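GTPase HflX (Sulfolobus solfataricus P2, PDB 2QTF) hydrolyses GTP with the help of magnesium and associates with the 50S ribosomal subunit, with a possible role in protein synthesis or ribosome biogenesis. Local coordinates at residues Asn38-Ile51 against Glu64-Leu78. Residues are numbered along the deposited sequence; the frame is centred on the assembly and turned at random.
Sequences NVKFYIQYDKLQQI and EQLKPRHFINIRREL. With ACT (acetate ion), chain I.
Tyr-42 and His-70 head a mixed aromatic, polar and aliphatic contact in which the turn 38-43 and the helix that follows it pack against helix 68-78 in the N-terminal region of HflX. The CB of Tyr-42 sits over the centre of the imidazole, 3.9 Å from CG of His-70, and the phenol ring presents its edge to that face, the planes 70° apart. CD2 of Leu-66 covers one face of the phenol, 3.6 Å from CG of Tyr-42. CG of Tyr-42 lies anti to the backbone N (chi1 -174°), which sends the ring past His-70 toward Glu-64, whose CG approaches the hydroxyl. Polar contacts tie the turn to the start of helix 68-78. ND1 of His-70 gives a nearly straight but weak bond of 3.4 Å to Lys-40 O, while Arg-69 NE donates a hydrogen bond of 2.9 Å to Val-39 O, the acceptor near the guanidinium plane. A leucine in place of His-70 would probably leave Lys-40 O without this donor and Tyr-42 CB without its flat seat. Helices 45-52 and 68-78 lie on the same side of a four-stranded parallel sheet, as the helices of two successive beta-alpha-beta crossovers, 25-31 to 59-62 and 59-62 to 82-84; the axes of 45-51 and 68-78 approach to 10.1 Å and cross at -41°. Between them Leu-48 spreads its methyls, CD2 onto CG of Glu-77 at 3.8 Å and CD1 onto CD2 of Leu-78. From the turn, the Phe-41 ring places CE1 3.5 Å from CG of Glu-77, with its plane steeply inclined to the carboxylate. Arg-76 NE holds OE2 of Glu-77 in a salt bridge, and Lys-52 forms a salt bridge to OE1.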
loop_
_atom_site.group_PDB
_atom_site.type_symbol
_atom_site.label_atom_id
_atom_site.label_comp_id
_atom_site.label_asym_id
_atom_site.label_seq_id
_atom_site.Cartn_x
_atom_site.Cartn_y
_atom_site.Cartn_z
ATOM N N ASN A 38 -28.745 0.946 -1.163
ATOM C CA ASN A 38 -29.787 1.194 -0.161
ATOM C C ASN A 38 -29.568 2.587 0.475
ATOM O O ASN A 38 -28.467 2.933 0.895
ATOM C CB ASN A 38 -29.775 0.003 0.861
ATOM C CG ASN A 38 -30.833 0.098 1.881
ATOM O OD1 ASN A 38 -30.816 1.019 2.665
ATOM N ND2 ASN A 38 -31.725 -0.944 1.976
ATOM N N VAL A 39 -30.639 3.377 0.605
ATOM C CA VAL A 39 -30.500 4.761 1.043
ATOM C C VAL A 39 -29.928 4.874 2.437
ATOM O O VAL A 39 -29.150 5.808 2.735
ATOM C CB VAL A 39 -31.864 5.497 1.032
ATOM C CG1 VAL A 39 -31.642 6.962 1.394
ATOM C CG2 VAL A 39 -32.568 5.356 -0.372
ATOM N N LYS A 40 -30.310 3.933 3.302
ATOM C CA LYS A 40 -29.777 3.911 4.640
ATOM C C LYS A 40 -28.484 3.145 4.756
ATOM O O LYS A 40 -27.559 3.627 5.406
ATOM C CB LYS A 40 -30.781 3.348 5.662
ATOM C CG LYS A 40 -32.121 4.114 5.737
ATOM C CD LYS A 40 -33.102 3.369 6.666
ATOM C CE LYS A 40 -32.577 3.301 8.179
ATOM N NZ LYS A 40 -33.428 2.563 9.239
ATOM N N PHE A 41 -28.402 1.950 4.160
ATOM C CA PHE A 41 -27.317 1.046 4.519
ATOM C C PHE A 41 -26.332 0.833 3.413
ATOM O O PHE A 41 -25.373 0.040 3.546
ATOM C CB PHE A 41 -27.935 -0.295 4.883
ATOM C CG PHE A 41 -28.926 -0.192 6.035
ATOM C CD1 PHE A 41 -28.474 -0.032 7.348
ATOM C CD2 PHE A 41 -30.304 -0.235 5.760
ATOM C CE1 PHE A 41 -29.403 0.057 8.490
ATOM C CE2 PHE A 41 -31.228 -0.142 6.804
ATOM C CZ PHE A 41 -30.795 -0.002 8.198
ATOM N N TYR A 42 -26.608 1.467 2.285
ATOM C CA TYR A 42 -25.751 1.290 1.067
ATOM C C TYR A 42 -25.846 -0.146 0.505
ATOM O O TYR A 42 -26.389 -0.404 -0.637
ATOM C CB TYR A 42 -24.222 1.704 1.351
ATOM C CG TYR A 42 -23.438 1.649 0.062
ATOM C CD1 TYR A 42 -23.590 2.665 -0.881
ATOM C CD2 TYR A 42 -22.773 0.555 -0.295
ATOM C CE1 TYR A 42 -22.968 2.583 -2.105
ATOM C CE2 TYR A 42 -22.098 0.437 -1.533
ATOM C CZ TYR A 42 -22.242 1.453 -2.427
ATOM O OH TYR A 42 -21.642 1.356 -3.644
ATOM N N ILE A 43 -25.298 -1.119 1.250
ATOM C CA ILE A 43 -25.490 -2.490 0.851
ATOM C C ILE A 43 -26.933 -2.944 1.237
ATOM O O ILE A 43 -27.602 -2.232 1.949
ATOM C CB ILE A 43 -24.412 -3.488 1.446
ATOM C CG1 ILE A 43 -24.503 -3.535 2.931
ATOM C CG2 ILE A 43 -22.935 -3.011 0.966
ATOM C CD1 ILE A 43 -23.657 -4.743 3.585
ATOM N N GLN A 44 -27.348 -4.114 0.793
ATOM C CA GLN A 44 -28.721 -4.561 1.054
ATOM C C GLN A 44 -28.860 -4.982 2.509
ATOM O O GLN A 44 -27.877 -5.412 3.155
ATOM C CB GLN A 44 -29.102 -5.691 0.064
ATOM C CG GLN A 44 -29.313 -5.151 -1.499
ATOM C CD GLN A 44 -29.959 -3.702 -1.716
ATOM O OE1 GLN A 44 -31.025 -3.365 -1.164
ATOM N NE2 GLN A 44 -29.245 -2.822 -2.498
ATOM N N TYR A 45 -30.061 -4.754 3.075
ATOM C CA TYR A 45 -30.243 -4.965 4.473
ATOM C C TYR A 45 -30.028 -6.410 4.871
ATOM O O TYR A 45 -29.436 -6.705 5.891
ATOM C CB TYR A 45 -31.646 -4.509 4.792
ATOM C CG TYR A 45 -32.028 -4.575 6.260
ATOM C CD1 TYR A 45 -31.567 -3.610 7.157
ATOM C CD2 TYR A 45 -32.943 -5.578 6.744
ATOM C CE1 TYR A 45 -31.954 -3.619 8.453
ATOM C CE2 TYR A 45 -33.309 -5.608 8.099
ATOM C CZ TYR A 45 -32.878 -4.599 8.943
ATOM O OH TYR A 45 -33.168 -4.482 10.315
ATOM N N ASP A 46 -30.475 -7.348 4.060
ATOM C CA ASP A 46 -30.295 -8.742 4.421
ATOM C C ASP A 46 -28.783 -9.147 4.387
ATOM O O ASP A 46 -28.330 -9.880 5.257
ATOM C CB ASP A 46 -31.061 -9.695 3.498
ATOM C CG ASP A 46 -30.823 -9.455 2.005
ATOM O OD1 ASP A 46 -29.941 -8.712 1.512
ATOM O OD2 ASP A 46 -31.563 -10.088 1.224
ATOM N N LYS A 47 -28.037 -8.686 3.390
ATOM C CA LYS A 47 -26.589 -8.930 3.422
ATOM C C LYS A 47 -25.931 -8.328 4.691
ATOM O O LYS A 47 -25.035 -8.909 5.342
ATOM C CB LYS A 47 -25.976 -8.408 2.079
ATOM C CG LYS A 47 -24.558 -8.805 1.943
ATOM C CD LYS A 47 -24.270 -10.288 2.122
ATOM C CE LYS A 47 -24.724 -11.158 0.937
ATOM N NZ LYS A 47 -24.176 -12.642 1.049
ATOM N N LEU A 48 -26.360 -7.142 5.044
ATOM C CA LEU A 48 -25.831 -6.509 6.268
ATOM C C LEU A 48 -26.109 -7.371 7.511
ATOM O O LEU A 48 -25.275 -7.480 8.424
ATOM C CB LEU A 48 -26.458 -5.120 6.411
ATOM C CG LEU A 48 -25.904 -4.200 7.543
ATOM C CD1 LEU A 48 -24.300 -4.210 7.316
ATOM C CD2 LEU A 48 -26.444 -2.810 7.250
ATOM N N GLN A 49 -27.297 -7.986 7.553
ATOM C CA GLN A 49 -27.665 -8.858 8.697
ATOM C C GLN A 49 -26.825 -10.089 8.681
ATOM O O GLN A 49 -26.386 -10.568 9.743
ATOM C CB GLN A 49 -29.173 -9.291 8.750
ATOM C CG GLN A 49 -30.135 -8.106 8.814
ATOM C CD GLN A 49 -29.808 -7.125 9.883
ATOM O OE1 GLN A 49 -29.603 -7.491 11.036
ATOM N NE2 GLN A 49 -29.721 -5.845 9.523
ATOM N N GLN A 50 -26.533 -10.609 7.526
ATOM C CA GLN A 50 -25.698 -11.789 7.495
ATOM C C GLN A 50 -24.311 -11.481 8.038
ATOM O O GLN A 50 -23.722 -12.233 8.837
ATOM C CB GLN A 50 -25.468 -12.266 6.030
ATOM C CG GLN A 50 -26.480 -13.182 5.517
ATOM C CD GLN A 50 -26.518 -13.210 4.016
ATOM O OE1 GLN A 50 -25.483 -13.242 3.376
ATOM N NE2 GLN A 50 -27.740 -13.162 3.439
ATOM N N ILE A 51 -23.736 -10.408 7.530
ATOM C CA ILE A 51 -22.352 -9.962 8.011
ATOM C C ILE A 51 -22.350 -9.588 9.449
ATOM O O ILE A 51 -21.446 -10.039 10.185
ATOM C CB ILE A 51 -21.901 -8.772 7.172
ATOM C CG1 ILE A 51 -21.694 -9.293 5.733
ATOM C CG2 ILE A 51 -20.612 -8.019 7.816
ATOM C CD1 ILE A 51 -21.740 -8.164 4.662
ATOM N N GLU A 64 -15.715 2.220 -2.119
ATOM C CA GLU A 64 -16.374 3.405 -2.659
ATOM C C GLU A 64 -16.205 4.425 -1.565
ATOM O O GLU A 64 -15.848 4.064 -0.440
ATOM C CB GLU A 64 -17.900 3.150 -2.777
ATOM C CG GLU A 64 -18.485 3.287 -4.190
ATOM C CD GLU A 64 -18.138 4.589 -4.922
ATOM O OE1 GLU A 64 -18.294 4.586 -6.172
ATOM O OE2 GLU A 64 -17.706 5.600 -4.288
ATOM N N GLN A 65 -16.585 5.667 -1.796
ATOM C CA GLN A 65 -16.651 6.573 -0.722
ATOM C C GLN A 65 -18.076 6.617 -0.183
ATOM O O GLN A 65 -19.001 7.015 -0.945
ATOM C CB GLN A 65 -16.118 7.946 -1.175
ATOM C CG GLN A 65 -16.072 8.984 -0.076
ATOM C CD GLN A 65 -15.455 10.323 -0.544
ATOM O OE1 GLN A 65 -14.680 10.357 -1.524
ATOM N NE2 GLN A 65 -15.820 11.438 0.153
ATOM N N LEU A 66 -18.273 6.299 1.100
ATOM C CA LEU A 66 -19.640 6.261 1.751
ATOM C C LEU A 66 -20.014 7.635 2.209
ATOM O O LEU A 66 -19.171 8.381 2.687
ATOM C CB LEU A 66 -19.757 5.301 3.000
ATOM C CG LEU A 66 -19.655 3.836 2.731
ATOM C CD1 LEU A 66 -19.663 2.975 4.022
ATOM C CD2 LEU A 66 -20.748 3.377 1.657
ATOM N N LYS A 67 -21.296 7.983 2.035
ATOM C CA LYS A 67 -21.893 9.136 2.672
ATOM C C LYS A 67 -21.998 8.962 4.159
ATOM O O LYS A 67 -22.143 7.852 4.683
ATOM C CB LYS A 67 -23.306 9.397 2.119
ATOM C CG LYS A 67 -23.264 9.630 0.653
ATOM C CD LYS A 67 -24.677 9.920 0.160
ATOM C CE LYS A 67 -24.710 10.018 -1.326
ATOM N NZ LYS A 67 -26.160 9.903 -1.597
ATOM N N PRO A 68 -22.002 10.080 4.868
ATOM C CA PRO A 68 -22.140 9.994 6.305
ATOM C C PRO A 68 -23.339 9.196 6.798
ATOM O O PRO A 68 -23.217 8.455 7.812
ATOM C CB PRO A 68 -22.249 11.459 6.730
ATOM C CG PRO A 68 -21.337 12.189 5.619
ATOM C CD PRO A 68 -21.772 11.487 4.381
ATOM N N ARG A 69 -24.494 9.360 6.148
ATOM C CA ARG A 69 -25.669 8.672 6.719
ATOM C C ARG A 69 -25.458 7.134 6.557
ATOM O O ARG A 69 -25.905 6.358 7.395
ATOM C CB ARG A 69 -26.951 9.156 6.031
ATOM C CG ARG A 69 -27.014 8.667 4.593
ATOM C CD ARG A 69 -28.473 8.749 3.970
ATOM N NE ARG A 69 -28.408 8.569 2.512
ATOM C CZ ARG A 69 -27.957 9.480 1.655
ATOM N NH1 ARG A 69 -27.520 10.677 2.091
ATOM N NH2 ARG A 69 -27.955 9.181 0.354
ATOM N N HIS A 70 -24.728 6.720 5.506
ATOM C CA HIS A 70 -24.353 5.314 5.406
ATOM C C HIS A 70 -23.466 4.846 6.540
ATOM O O HIS A 70 -23.723 3.795 7.159
ATOM C CB HIS A 70 -23.639 5.002 4.126
ATOM C CG HIS A 70 -24.436 5.270 2.909
ATOM N ND1 HIS A 70 -25.792 5.025 2.827
ATOM C CD2 HIS A 70 -24.061 5.706 1.706
ATOM C CE1 HIS A 70 -26.212 5.286 1.610
ATOM N NE2 HIS A 70 -25.189 5.717 0.914
ATOM N N PHE A 71 -22.403 5.587 6.835
ATOM C CA PHE A 71 -21.632 5.202 8.044
ATOM C C PHE A 71 -22.482 5.088 9.306
ATOM O O PHE A 71 -22.273 4.186 10.138
ATOM C CB PHE A 71 -20.498 6.182 8.345
ATOM C CG PHE A 71 -19.240 5.907 7.550
ATOM C CD1 PHE A 71 -18.403 4.837 7.886
ATOM C CD2 PHE A 71 -18.901 6.735 6.476
ATOM C CE1 PHE A 71 -17.228 4.590 7.132
ATOM C CE2 PHE A 71 -17.722 6.482 5.699
ATOM C CZ PHE A 71 -16.932 5.393 6.005
ATOM N N ILE A 72 -23.335 6.080 9.557
ATOM C CA ILE A 72 -24.101 6.053 10.785
ATOM C C ILE A 72 -24.926 4.784 10.889
ATOM O O ILE A 72 -24.895 4.116 11.948
ATOM C CB ILE A 72 -25.048 7.310 10.937
ATOM C CG1 ILE A 72 -24.170 8.550 11.288
ATOM C CG2 ILE A 72 -26.143 7.088 12.126
ATOM C CD1 ILE A 72 -24.628 9.855 10.586
ATOM N N ASN A 73 -25.606 4.420 9.795
ATOM C CA ASN A 73 -26.551 3.321 9.775
ATOM C C ASN A 73 -25.813 1.974 9.762
ATOM O O ASN A 73 -26.142 1.130 10.579
ATOM C CB ASN A 73 -27.413 3.441 8.544
ATOM C CG ASN A 73 -28.456 4.548 8.698
ATOM O OD1 ASN A 73 -28.667 5.371 7.811
ATOM N ND2 ASN A 73 -28.987 4.633 9.868
ATOM N N ILE A 74 -24.769 1.823 8.910
ATOM C CA ILE A 74 -23.919 0.584 8.929
ATOM C C ILE A 74 -23.257 0.332 10.287
ATOM O O ILE A 74 -23.315 -0.798 10.769
ATOM C CB ILE A 74 -22.884 0.596 7.816
ATOM C CG1 ILE A 74 -23.620 0.807 6.474
ATOM C CG2 ILE A 74 -21.944 -0.581 7.914
ATOM C CD1 ILE A 74 -22.609 0.945 5.277
ATOM N N ARG A 75 -22.646 1.365 10.911
ATOM C CA ARG A 75 -21.925 1.152 12.186
ATOM C C ARG A 75 -22.878 0.744 13.283
ATOM O O ARG A 75 -22.516 -0.042 14.155
ATOM C CB ARG A 75 -21.228 2.438 12.660
ATOM C CG ARG A 75 -20.020 2.809 11.729
ATOM C CD ARG A 75 -19.456 4.184 12.248
ATOM N NE ARG A 75 -18.200 4.534 11.541
ATOM C CZ ARG A 75 -17.632 5.743 11.639
ATOM N NH1 ARG A 75 -18.256 6.679 12.369
ATOM N NH2 ARG A 75 -16.438 5.960 11.059
ATOM N N ARG A 76 -24.089 1.319 13.258
ATOM C CA ARG A 76 -25.134 0.867 14.256
ATOM C C ARG A 76 -25.472 -0.608 14.104
ATOM O O ARG A 76 -25.332 -1.354 15.056
ATOM C CB ARG A 76 -26.421 1.720 14.152
ATOM C CG ARG A 76 -27.505 1.222 15.224
ATOM C CD ARG A 76 -28.889 1.908 14.884
ATOM N NE ARG A 76 -29.390 1.504 13.562
ATOM C CZ ARG A 76 -29.514 2.308 12.521
ATOM N NH1 ARG A 76 -29.157 3.596 12.561
ATOM N NH2 ARG A 76 -29.983 1.810 11.427
ATOM N N GLU A 77 -25.771 -1.058 12.896
ATOM C CA GLU A 77 -26.158 -2.417 12.685
ATOM C C GLU A 77 -25.050 -3.382 13.045
ATOM O O GLU A 77 -25.325 -4.473 13.535
ATOM C CB GLU A 77 -26.429 -2.628 11.203
ATOM C CG GLU A 77 -27.607 -1.889 10.706
ATOM C CD GLU A 77 -28.850 -2.104 11.616
ATOM O OE1 GLU A 77 -29.236 -3.293 11.878
ATOM O OE2 GLU A 77 -29.348 -1.053 12.132
ATOM N N LEU A 78 -23.785 -2.976 12.805
ATOM C CA LEU A 78 -22.654 -3.905 12.884
ATOM C C LEU A 78 -22.296 -4.102 14.303
ATOM O O LEU A 78 -21.542 -5.028 14.595
ATOM C CB LEU A 78 -21.440 -3.422 12.073
ATOM C CG LEU A 78 -21.655 -3.659 10.577
ATOM C CD1 LEU A 78 -20.395 -3.286 9.780
ATOM C CD2 LEU A 78 -22.070 -5.073 10.267
HETATM C C ACT I . -27.910 -13.789 0.212
HETATM O O ACT I . -28.521 -13.783 -0.758
HETATM O OXT ACT I . -28.007 -12.715 1.155
HETATM C CH3 ACT I . -27.216 -15.053 0.018
#